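Local coordinates for protein CrmK (PDB 5I1V) that is a flavoenzyme oxidase with covalently bound FAD that takes part in recycling shunt products during caerulomycin biosynthesis, at residues H153-V158 with V169-E174. Sequence-based numbering, arbitrary orientation.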
ATOM      1  N   HIS A 153      26.236   4.266   5.633  1.00 17.74           N
ATOM      2  CA  HIS A 153      27.302   5.264   5.930  1.00 19.05           C
ATOM      3  C   HIS A 153      27.471   5.433   7.435  1.00 18.71           C
ATOM      4  O   HIS A 153      28.594   5.512   7.925  1.00 20.38           O
ATOM      5  CB  HIS A 153      26.937   6.545   5.200  1.00 20.88           C
ATOM      6  CG  HIS A 153      27.810   7.719   5.522  1.00 25.41           C
ATOM      7  ND1 HIS A 153      29.058   7.899   4.954  1.00 31.51           N
ATOM      8  CD2 HIS A 153      27.593   8.794   6.308  1.00 26.62           C
ATOM      9  CE1 HIS A 153      29.563   9.057   5.364  1.00 31.32           C
ATOM     10  NE2 HIS A 153      28.710   9.601   6.215  1.00 30.98           N
ATOM     11  N   ALA A 154      26.350   5.508   8.164  1.00 17.22           N
ATOM     12  CA  ALA A 154      26.352   5.733   9.596  1.00 16.60           C
ATOM     13  C   ALA A 154      24.997   5.313  10.178  1.00 16.09           C
ATOM     14  O   ALA A 154      23.998   5.235   9.459  1.00 17.90           O
ATOM     15  CB  ALA A 154      26.575   7.208   9.924  1.00 16.57           C
ATOM     16  N   VAL A 155      24.968   5.103  11.496  1.00 15.90           N
ATOM     17  CA  VAL A 155      23.752   4.745  12.252  1.00 16.75           C
ATOM     18  C   VAL A 155      23.775   5.414  13.611  1.00 16.71           C
ATOM     19  O   VAL A 155      24.831   5.482  14.218  1.00 18.21           O
ATOM     20  CB  VAL A 155      23.661   3.185  12.325  1.00 17.69           C
ATOM     21  CG1 VAL A 155      24.793   2.539  13.139  1.00 18.03           C
ATOM     22  CG2 VAL A 155      22.302   2.756  12.803  1.00 21.35           C
ATOM     23  N   GLU A 156      22.636   5.920  14.074  1.00 17.09           N
ATOM     24  CA  GLU A 156      22.454   6.525  15.357  1.00 17.69           C
ATOM     25  C   GLU A 156      21.701   5.541  16.205  1.00 18.34           C
ATOM     26  O   GLU A 156      20.652   5.046  15.804  1.00 17.60           O
ATOM     27  CB  GLU A 156      21.679   7.842  15.239  1.00 19.24           C
ATOM     28  CG  GLU A 156      21.527   8.544  16.548  1.00 20.26           C
ATOM     29  CD  GLU A 156      20.678   9.800  16.428  1.00 25.31           C
ATOM     30  OE1 GLU A 156      19.431   9.710  16.388  1.00 24.06           O
ATOM     31  OE2 GLU A 156      21.279  10.889  16.384  1.00 31.15           O
ATOM     32  N   VAL A 157      22.272   5.180  17.346  1.00 17.10           N
ATOM     33  CA  VAL A 157      21.720   4.172  18.229  1.00 16.88           C
ATOM     34  C   VAL A 157      21.673   4.662  19.662  1.00 18.42           C
ATOM     35  O   VAL A 157      22.657   5.238  20.160  1.00 17.74           O
ATOM     36  CB  VAL A 157      22.610   2.936  18.234  1.00 18.37           C
ATOM     37  CG1 VAL A 157      21.895   1.728  18.769  1.00 19.57           C
ATOM     38  CG2 VAL A 157      23.102   2.631  16.825  1.00 19.59           C
ATOM     39  N   VAL A 158      20.544   4.422  20.320  1.00 16.54           N
ATOM     40  CA  VAL A 158      20.401   4.665  21.725  1.00 17.58           C
ATOM     41  C   VAL A 158      20.836   3.414  22.448  1.00 18.36           C
ATOM     42  O   VAL A 158      20.268   2.339  22.248  1.00 18.91           O
ATOM     43  CB  VAL A 158      18.932   5.010  22.049  1.00 18.28           C
ATOM     44  CG1 VAL A 158      18.709   5.147  23.537  1.00 19.13           C
ATOM     45  CG2 VAL A 158      18.553   6.316  21.368  1.00 18.22           C
ATOM     46  N   VAL A 169      24.637   7.380  20.386  1.00 23.25           N
ATOM     47  CA  VAL A 169      25.893   7.394  19.680  1.00 24.27           C
ATOM     48  C   VAL A 169      25.631   7.329  18.190  1.00 22.85           C
ATOM     49  O   VAL A 169      24.702   6.675  17.743  1.00 21.31           O
ATOM     50  CB  VAL A 169      26.837   6.269  20.157  1.00 26.14           C
ATOM     51  CG1 VAL A 169      27.094   6.379  21.651  1.00 30.00           C
ATOM     52  CG2 VAL A 169      26.275   4.898  19.889  1.00 28.00           C
ATOM     53  N   VAL A 170      26.496   7.951  17.428  1.00 21.23           N
ATOM     54  CA  VAL A 170      26.492   7.789  15.985  1.00 21.18           C
ATOM     55  C   VAL A 170      27.729   6.982  15.639  1.00 23.13           C
ATOM     56  O   VAL A 170      28.862   7.328  16.011  1.00 18.21           O
ATOM     57  CB  VAL A 170      26.519   9.136  15.268  1.00 22.39           C
ATOM     58  CG1 VAL A 170      26.783   8.962  13.778  1.00 22.45           C
ATOM     59  CG2 VAL A 170      25.193   9.875  15.500  1.00 23.11           C
ATOM     60  N   ALA A 171      27.508   5.868  14.977  1.00 18.87           N
ATOM     61  CA  ALA A 171      28.608   5.005  14.595  1.00 22.23           C
ATOM     62  C   ALA A 171      28.717   5.036  13.061  1.00 21.67           C
ATOM     63  O   ALA A 171      27.721   4.870  12.359  1.00 19.07           O
ATOM     64  CB  ALA A 171      28.351   3.591  15.067  1.00 22.50           C
ATOM     65  N   THR A 172      29.930   5.187  12.544  1.00 23.70           N
ATOM     66  CA  THR A 172      30.128   5.329  11.088  1.00 24.09           C
ATOM     67  C   THR A 172      31.076   4.256  10.549  1.00 24.38           C
ATOM     68  O   THR A 172      31.749   3.553  11.292  1.00 24.46           O
ATOM     69  CB  THR A 172      30.687   6.728  10.712  1.00 26.44           C
ATOM     70  OG1 THR A 172      32.089   6.720  10.893  1.00 28.26           O
ATOM     71  CG2 THR A 172      30.095   7.886  11.522  1.00 26.51           C
ATOM     72  N   ARG A 173      31.083   4.117   9.229  1.00 25.43           N
ATOM     73  CA  ARG A 173      31.927   3.144   8.524  1.00 28.69           C
ATOM     74  C   ARG A 173      33.405   3.532   8.383  1.00 30.70           C
ATOM     75  O   ARG A 173      34.203   2.691   7.978  1.00 32.27           O
ATOM     76  CB  ARG A 173      31.369   2.871   7.125  1.00 31.51           C
ATOM     77  CG  ARG A 173      31.400   4.064   6.195  1.00 36.20           C
ATOM     78  CD  ARG A 173      30.722   3.747   4.875  1.00 41.84           C
ATOM     79  NE  ARG A 173      31.158   2.459   4.416  1.00 46.84           N
ATOM     80  CZ  ARG A 173      30.450   1.636   3.652  1.00 54.32           C
ATOM     81  NH1 ARG A 173      29.207   1.937   3.212  1.00 49.31           N
ATOM     82  NH2 ARG A 173      31.024   0.487   3.310  1.00 56.22           N
ATOM     83  N   GLU A 174      33.766   4.759   8.749  1.00 31.90           N
ATOM     84  CA  GLU A 174      35.150   5.259   8.563  1.00 35.21           C
ATOM     85  C   GLU A 174      36.140   4.449   9.333  1.00 33.56           C
ATOM     86  O   GLU A 174      35.924   4.158  10.507  1.00 31.49           O
ATOM     87  CB  GLU A 174      35.264   6.703   8.986  1.00 40.22           C
ATOM     88  CG  GLU A 174      34.485   7.668   8.112  1.00 45.05           C
ATOM     89  CD  GLU A 174      34.079   8.928   8.869  1.00 56.71           C
ATOM     90  OE1 GLU A 174      33.848   8.868  10.108  1.00 65.95           O
ATOM     91  OE2 GLU A 174      33.952   9.993   8.220  1.00 66.22           O
TER
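Val155 and Val157 pair with Ala171 and Val169 in a beta hairpin whose second strand, 166-172, forms the outer edge of the five-stranded antiparallel sheet in the FAD-binding part of the enzyme. Both are hydrogen-bonded pairs, each closed by two backbone bonds; in one, Ala171 N reaches Val155 O at 2.8 Å. On the face of these residues the side chains are small, and Val155 CG1 meets Ala171 CB at 4.2 Å. With chi1 at -57°, Val169 holds CG1 anti to its carbonyl carbon and leaves CG2 between the backbone N and that carbon, 3.6 Å from Val157 O. Leu182 of helix 180-185 packs on Val169 and Ala171, and Trp183 on Ala171, while Val155 also touches Ile197, an FAD-binding residue of the neighbouring strand.

The face bearing Ala154, Glu156, Val170 and Thr172 is more polar. Glu156, its CG anti to the backbone N (chi1 -177°), extends obliquely across Val170, whose CG2 lies 4.0 Å from Glu156 CG. The carboxylate continues past this methyl, and its OE1 is held by a salt bridge to Arg199 and by hydrogen bonds with Thr198 and Thr40. Farther along, Thr172 CG2 meets Ala154 CB at 3.9 Å, and the Thr172 hydroxyl OG1 is hydrogen-bonded with Asp177.

Near the start of strand 152-160, His153 and Ala154 both face Trp201 of strand 196-202, a classic beta bulge; on the hairpin side Arg173 N gives a hydrogen bond to His153 O, tilted 30° from the carbonyl plane. Arg173 CG, set between the backbone N and the carbonyl carbon, lies 3.6 Å from His153 O.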